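Putative surface-anchored fimbrial subunit (Corynebacterium diphtheriae, PDB 3HR6) probably forms the shaft of a cell-wall-linked pilus as the repeating major pilin, built of tandem Ig-like modules stabilised by isopeptide and disulfide bonds. Local coordinates at residues A[32-36]-A[84-88]; A[325-329]-A[352-356]. One frame throughout, in Å; residues are numbered along the deposited sequence.

Contact 1: residues A[32-36]-A[84-88]; sequences PKVDG and TEGGV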
ATOM      1  N   PRO A  32      15.436 -21.988   4.659  1.00 11.75           N
ATOM      2  CA  PRO A  32      16.125 -20.907   3.948  1.00 11.29           C
ATOM      3  C   PRO A  32      16.552 -19.777   4.856  1.00 11.83           C
ATOM      4  O   PRO A  32      15.762 -19.354   5.726  1.00 11.44           O
ATOM      5  CB  PRO A  32      15.042 -20.410   2.981  1.00 11.43           C
ATOM      6  CG  PRO A  32      13.767 -20.914   3.552  1.00 13.05           C
ATOM      7  CD  PRO A  32      14.072 -22.178   4.126  1.00 12.25           C
ATOM      8  N   LYS A  33      17.787 -19.300   4.690  1.00 11.27           N
ATOM      9  CA  LYS A  33      18.255 -18.107   5.407  1.00 12.12           C
ATOM     10  C   LYS A  33      17.768 -16.877   4.644  1.00 12.42           C
ATOM     11  O   LYS A  33      17.556 -16.926   3.421  1.00 14.26           O
ATOM     12  CB  LYS A  33      19.779 -18.084   5.561  1.00 11.45           C
ATOM     13  CG  LYS A  33      20.340 -19.262   6.344  1.00 12.37           C
ATOM     14  CD  LYS A  33      21.830 -19.210   6.412  1.00 15.93           C
ATOM     15  CE  LYS A  33      22.443 -20.457   7.033  1.00 15.55           C
ATOM     16  NZ  LYS A  33      23.895 -20.397   6.845  1.00 21.57           N
ATOM     17  N   VAL A  34      17.535 -15.794   5.357  1.00 12.85           N
ATOM     18  CA  VAL A  34      16.951 -14.604   4.764  1.00 12.41           C
ATOM     19  C   VAL A  34      17.871 -13.420   5.036  1.00 12.50           C
ATOM     20  O   VAL A  34      18.419 -13.266   6.137  1.00 12.75           O
ATOM     21  CB  VAL A  34      15.556 -14.358   5.356  1.00 12.89           C
ATOM     22  CG1 VAL A  34      14.904 -13.051   4.812  1.00 11.81           C
ATOM     23  CG2 VAL A  34      14.645 -15.584   5.106  1.00 13.38           C
ATOM     24  N   ASP A  35      18.088 -12.593   4.019  1.00 13.18           N
ATOM     25  CA  ASP A  35      18.853 -11.373   4.221  1.00 13.89           C
ATOM     26  C   ASP A  35      17.963 -10.204   4.602  1.00 14.21           C
ATOM     27  O   ASP A  35      16.760 -10.248   4.424  1.00 14.54           O
ATOM     28  CB  ASP A  35      19.701 -11.080   2.978  1.00 15.34           C
ATOM     29  CG  ASP A  35      20.868 -12.022   2.858  1.00 17.49           C
ATOM     30  OD1 ASP A  35      21.368 -12.534   3.886  1.00 19.79           O
ATOM     31  OD2 ASP A  35      21.316 -12.247   1.730  1.00 28.22           O
ATOM     32  N   GLY A  36      18.587  -9.189   5.204  1.00 13.51           N
ATOM     33  CA  GLY A  36      17.904  -7.969   5.575  1.00 12.91           C
ATOM     34  C   GLY A  36      17.093  -8.084   6.842  1.00 13.47           C
ATOM     35  O   GLY A  36      16.271  -7.229   7.121  1.00 13.34           O
ATOM     36  N   THR A  84      20.980  -9.140   8.616  1.00 13.99           N
ATOM     37  CA  THR A  84      21.650 -10.293   8.027  1.00 13.82           C
ATOM     38  C   THR A  84      22.077  -9.949   6.578  1.00 14.21           C
ATOM     39  O   THR A  84      21.386  -9.200   5.843  1.00 13.24           O
ATOM     40  CB  THR A  84      20.721 -11.505   8.032  1.00 13.92           C
ATOM     41  OG1 THR A  84      19.470 -11.157   7.416  1.00 13.51           O
ATOM     42  CG2 THR A  84      20.470 -11.973   9.493  1.00 12.91           C
ATOM     43  N   GLU A  85      23.235 -10.438   6.213  1.00 16.02           N
ATOM     44  CA  GLU A  85      23.734 -10.352   4.845  1.00 18.23           C
ATOM     45  C   GLU A  85      24.468 -11.649   4.595  1.00 17.96           C
ATOM     46  O   GLU A  85      25.173 -12.154   5.478  1.00 18.16           O
ATOM     47  CB  GLU A  85      24.654  -9.143   4.676  1.00 19.08           C
ATOM     48  CG  GLU A  85      25.073  -8.868   3.221  1.00 23.77           C
ATOM     49  CD  GLU A  85      23.918  -8.486   2.264  1.00 29.95           C
ATOM     50  OE1 GLU A  85      22.752  -8.225   2.687  1.00 33.81           O
ATOM     51  OE2 GLU A  85      24.196  -8.441   1.049  1.00 33.63           O
ATOM     52  N   GLY A  86      24.268 -12.227   3.413  1.00 18.90           N
ATOM     53  CA  GLY A  86      24.801 -13.564   3.122  1.00 19.45           C
ATOM     54  C   GLY A  86      24.287 -14.617   4.097  1.00 19.15           C
ATOM     55  O   GLY A  86      25.008 -15.584   4.418  1.00 21.71           O
ATOM     56  N   GLY A  87      23.071 -14.389   4.586  1.00 19.14           N
ATOM     57  CA  GLY A  87      22.369 -15.295   5.473  1.00 18.91           C
ATOM     58  C   GLY A  87      22.727 -15.158   6.943  1.00 17.46           C
ATOM     59  O   GLY A  87      22.226 -15.920   7.757  1.00 18.75           O
ATOM     60  N   VAL A  88      23.557 -14.191   7.301  1.00 15.75           N
ATOM     61  CA  VAL A  88      24.036 -14.103   8.676  1.00 14.86           C
ATOM     62  C   VAL A  88      24.231 -12.668   9.159  1.00 14.11           C
ATOM     63  O   VAL A  88      24.633 -11.808   8.393  1.00 13.82           O
ATOM     64  CB  VAL A  88      25.348 -14.890   8.828  1.00 14.32           C
ATOM     65  CG1 VAL A  88      26.545 -14.239   8.058  1.00 13.58           C
ATOM     66  CG2 VAL A  88      25.712 -15.099  10.311  1.00 13.11           C
TER
HETATM   67  O   HOH W   1      25.358 -17.513   6.320  1.00 20.57           O

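Contact 2: residues A[325-329]-A[352-356]; sequences TATFQ and QEFVT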
ATOM      1  N   THR A 325     -18.840  32.305 -28.169  1.00 13.07           N
ATOM      2  CA  THR A 325     -18.512  31.124 -27.408  0.50 13.73           C
ATOM      3  C   THR A 325     -19.309  29.928 -27.917  1.00 13.03           C
ATOM      4  O   THR A 325     -20.363  30.076 -28.547  1.00 12.61           O
ATOM      5  CB  THR A 325     -18.687  31.348 -25.886  0.50 14.12           C
ATOM      6  OG1 THR A 325     -18.221  30.202 -25.182  0.50 14.29           O
ATOM      7  CG2 THR A 325     -20.135  31.598 -25.513  0.50 14.81           C
ATOM      8  N   ALA A 326     -18.752  28.740 -27.703  1.00 12.78           N
ATOM      9  CA  ALA A 326     -19.415  27.508 -28.047  1.00 11.95           C
ATOM     10  C   ALA A 326     -19.426  26.624 -26.809  1.00 12.05           C
ATOM     11  O   ALA A 326     -18.597  26.801 -25.898  1.00 11.26           O
ATOM     12  CB  ALA A 326     -18.720  26.806 -29.211  1.00 12.51           C
ATOM     13  N   THR A 327     -20.357  25.676 -26.792  1.00 11.79           N
ATOM     14  CA  THR A 327     -20.555  24.747 -25.698  1.00 12.54           C
ATOM     15  C   THR A 327     -20.486  23.320 -26.258  1.00 12.87           C
ATOM     16  O   THR A 327     -21.006  23.036 -27.341  1.00 11.85           O
ATOM     17  CB  THR A 327     -21.915  25.002 -24.998  1.00 11.93           C
ATOM     18  OG1 THR A 327     -21.983  26.366 -24.520  1.00 14.01           O
ATOM     19  CG2 THR A 327     -22.180  23.974 -23.851  1.00 13.77           C
ATOM     20  N   PHE A 328     -19.787  22.448 -25.524  1.00 12.57           N
ATOM     21  CA  PHE A 328     -19.604  21.049 -25.883  1.00 12.52           C
ATOM     22  C   PHE A 328     -19.956  20.164 -24.714  1.00 12.32           C
ATOM     23  O   PHE A 328     -19.852  20.562 -23.520  1.00 12.04           O
ATOM     24  CB  PHE A 328     -18.157  20.750 -26.304  1.00 11.93           C
ATOM     25  CG  PHE A 328     -17.706  21.550 -27.484  1.00 11.15           C
ATOM     26  CD1 PHE A 328     -17.782  21.017 -28.784  1.00 11.90           C
ATOM     27  CD2 PHE A 328     -17.249  22.844 -27.323  1.00 11.32           C
ATOM     28  CE1 PHE A 328     -17.405  21.755 -29.876  1.00 13.36           C
ATOM     29  CE2 PHE A 328     -16.872  23.600 -28.410  1.00 13.53           C
ATOM     30  CZ  PHE A 328     -16.927  23.059 -29.704  1.00 12.79           C
ATOM     31  N   GLN A 329     -20.451  18.989 -25.074  1.00 11.98           N
ATOM     32  CA  GLN A 329     -20.556  17.898 -24.137  1.00 12.73           C
ATOM     33  C   GLN A 329     -19.680  16.748 -24.604  1.00 12.15           C
ATOM     34  O   GLN A 329     -19.446  16.515 -25.816  1.00 10.98           O
ATOM     35  CB  GLN A 329     -22.011  17.506 -23.912  1.00 12.61           C
ATOM     36  CG  GLN A 329     -22.842  18.610 -23.357  1.00 14.49           C
ATOM     37  CD  GLN A 329     -24.225  18.133 -22.986  1.00 14.11           C
ATOM     38  OE1 GLN A 329     -25.005  17.756 -23.862  1.00 15.88           O
ATOM     39  NE2 GLN A 329     -24.553  18.205 -21.704  1.00 16.23           N
ATOM     40  N   GLN A 352     -21.168  19.044 -16.712  1.00 15.33           N
ATOM     41  CA  GLN A 352     -21.623  18.189 -17.779  0.50 15.76           C
ATOM     42  C   GLN A 352     -21.596  18.881 -19.148  1.00 15.91           C
ATOM     43  O   GLN A 352     -22.015  18.288 -20.154  1.00 15.89           O
ATOM     44  CB  GLN A 352     -23.050  17.743 -17.436  0.50 16.34           C
ATOM     45  CG  GLN A 352     -23.155  16.851 -16.188  0.50 17.96           C
ATOM     46  CD  GLN A 352     -23.252  17.610 -14.861  0.50 19.67           C
ATOM     47  OE1 GLN A 352     -24.026  18.569 -14.710  0.50 19.47           O
ATOM     48  NE2 GLN A 352     -22.493  17.155 -13.880  0.50 17.53           N
ATOM     49  N   GLU A 353     -21.152  20.130 -19.166  1.00 14.83           N
ATOM     50  CA  GLU A 353     -20.896  20.843 -20.426  1.00 14.51           C
ATOM     51  C   GLU A 353     -19.717  21.777 -20.237  1.00 14.10           C
ATOM     52  O   GLU A 353     -19.319  22.087 -19.118  1.00 14.31           O
ATOM     53  CB  GLU A 353     -22.134  21.602 -20.929  1.00 14.71           C
ATOM     54  CG  GLU A 353     -22.448  22.795 -20.095  1.00 14.35           C
ATOM     55  CD  GLU A 353     -23.672  23.572 -20.537  1.00 15.41           C
ATOM     56  OE1 GLU A 353     -24.561  23.007 -21.194  1.00 16.09           O
ATOM     57  OE2 GLU A 353     -23.750  24.771 -20.181  1.00 16.29           O
ATOM     58  N   PHE A 354     -19.120  22.170 -21.340  1.00 13.28           N
ATOM     59  CA  PHE A 354     -17.871  22.885 -21.326  1.00 13.26           C
ATOM     60  C   PHE A 354     -17.951  24.016 -22.340  1.00 12.66           C
ATOM     61  O   PHE A 354     -18.238  23.773 -23.523  1.00 13.05           O
ATOM     62  CB  PHE A 354     -16.735  21.908 -21.612  1.00 13.63           C
ATOM     63  CG  PHE A 354     -16.771  20.747 -20.707  1.00 13.04           C
ATOM     64  CD1 PHE A 354     -16.209  20.850 -19.428  1.00 13.32           C
ATOM     65  CD2 PHE A 354     -17.482  19.605 -21.052  1.00 14.04           C
ATOM     66  CE1 PHE A 354     -16.325  19.768 -18.541  1.00 13.31           C
ATOM     67  CE2 PHE A 354     -17.597  18.554 -20.160  1.00 13.07           C
ATOM     68  CZ  PHE A 354     -17.002  18.650 -18.910  1.00 13.82           C
ATOM     69  N   VAL A 355     -17.757  25.220 -21.839  1.00 12.87           N
ATOM     70  CA  VAL A 355     -17.872  26.435 -22.634  1.00 12.96           C
ATOM     71  C   VAL A 355     -16.509  27.031 -22.935  1.00 11.79           C
ATOM     72  O   VAL A 355     -15.609  27.123 -22.066  1.00 13.28           O
ATOM     73  CB  VAL A 355     -18.788  27.433 -21.947  1.00 13.33           C
ATOM     74  CG1 VAL A 355     -18.968  28.667 -22.790  1.00 15.94           C
ATOM     75  CG2 VAL A 355     -20.138  26.742 -21.716  1.00 15.51           C
ATOM     76  N   THR A 356     -16.327  27.338 -24.198  1.00 10.23           N
ATOM     77  CA  THR A 356     -15.072  27.940 -24.622  1.00 10.96           C
ATOM     78  C   THR A 356     -14.935  29.354 -24.108  1.00 10.47           C
ATOM     79  O   THR A 356     -15.898  30.149 -24.052  1.00 11.65           O
ATOM     80  CB  THR A 356     -14.891  27.866 -26.150  1.00 10.31           C
ATOM     81  OG1 THR A 356     -15.927  28.591 -26.802  1.00 12.55           O
ATOM     82  CG2 THR A 356     -14.929  26.434 -26.640  1.00  9.83           C
TER

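Contact 1: residues A[32-36]-A[84-88]
The carboxylate of Asp35 points its OD1 at the amide of Gly87 in the turn from Glu85 to Val88. OD1 takes the N-H of Gly87 at 2.6 Å, a short and fairly straight bond (158°) received on the syn lone pair, the side that faces OD2. With CG beside its own backbone N (chi1 -73°), the carboxyl group is swung across to the turn, although the bond from CA to CB runs along the contact rather than into it. OD2 of Asp35 is 4.4 Å from OE1 of Glu85, close enough that the two negative charges may disfavour each other.

The clasped turn is of type I', closed by mutual backbone bonds of Glu85 and Val88, in the loop that leads from strand 76-83 to strand 89-94 of the N-terminal pilin domain. Such turns need positive phi at both central positions, and here glycines occupy them, Gly86 and Gly87. On one flank the extended side chain of Lys33 lies alongside Gly87, its CD 3.6 Å from Gly87 O; this fit depends on the glycine having no side chain. The ammonium group continues past it to a water, bound weakly by NZ, that donates to Gly86 O at 2.7 Å.

Thr84 approaches from the base of the turn. Its hydroxyl sits between the backbone N and the carbonyl carbon (chi1 53°), where OG1 donates to Val34 O at 2.7 Å and also bonds to Met37 N. The backbone adds a nearly straight bond from Gly36 N to Thr84 O, 2.9 Å long. Strand 5-13 flanks both segments, His10 touching Lys33 and Val88 while its ND1 bonds to Gly87 O.

Contact 2: residues A[325-329]-A[352-356]
Antiparallel edge pairing joins these segments: the short strand 354-355 lies at the border of a four-stranded sheet in the C-terminal part of the pilin, against the start of strand 327-333. An edge pairing of this kind fits the Ig-like modules of which the pilin is built. Phe328 and Phe354 form the hydrogen-bonded pair, with Phe354 N to Phe328 O at 2.8 Å and Phe328 N to Phe354 O at 2.9 Å. Both rings go to the same face of the sheet, yet they do not stack. Phe328, with CG beside its backbone N (chi1 -60°), instead presents its edge to the methyl of Thr356, CE2 to CG2 3.9 Å.

On the other face, Thr327 and Val355 make the non-hydrogen-bonded pair. Thr327 OG1 meets Val355 CG2 at 3.4 Å, while Thr327 CG2 rests on the carboxylate end of Glu353, placing a methyl between a valine and an acid.

On both sides of the phenylalanine pair, side chains add to the backbone bonds. Thr356 OG1 accepts from Ala326 N at 3.0 Å in an almost straight bond (170°), beside the backbone bond from Thr356 N to Ala326 O, so Ala326 is gripped through both of its backbone polar groups. Toward the other end the Gln329 amide crosses to Gln352 O, NE2 to O 3.0 Å, approaching from above the carbonyl plane.

Strand 391-398 pairs with the other side of strand 327-333. Strand 302-315 underlies the phenylalanine face, Ile311 and Lys313 meeting Phe328, while Leu364 and Ala362 of strand 361-375 touch Phe354 and Thr356 respectively.

The two contacts lie far apart on an elongated chain, on opposite sides of its centre: their centres are 62 Å apart, and their nearest atoms about 49 Å apart. They follow in series, contact 1 closing before contact 2 opens, and they share no sheet. Contact 1 joins two loops of the N-terminal pilin domain, whereas contact 2 extends the border of a sheet in the C-terminal part. Along the chain the five-stranded sheet and the calcium-binding loop come between them, although the calcium ion is about 13 Å from the side chain of Gln352 in contact 2. This is consistent with tandem Ig-like modules, each contact belonging to a different part of the chain.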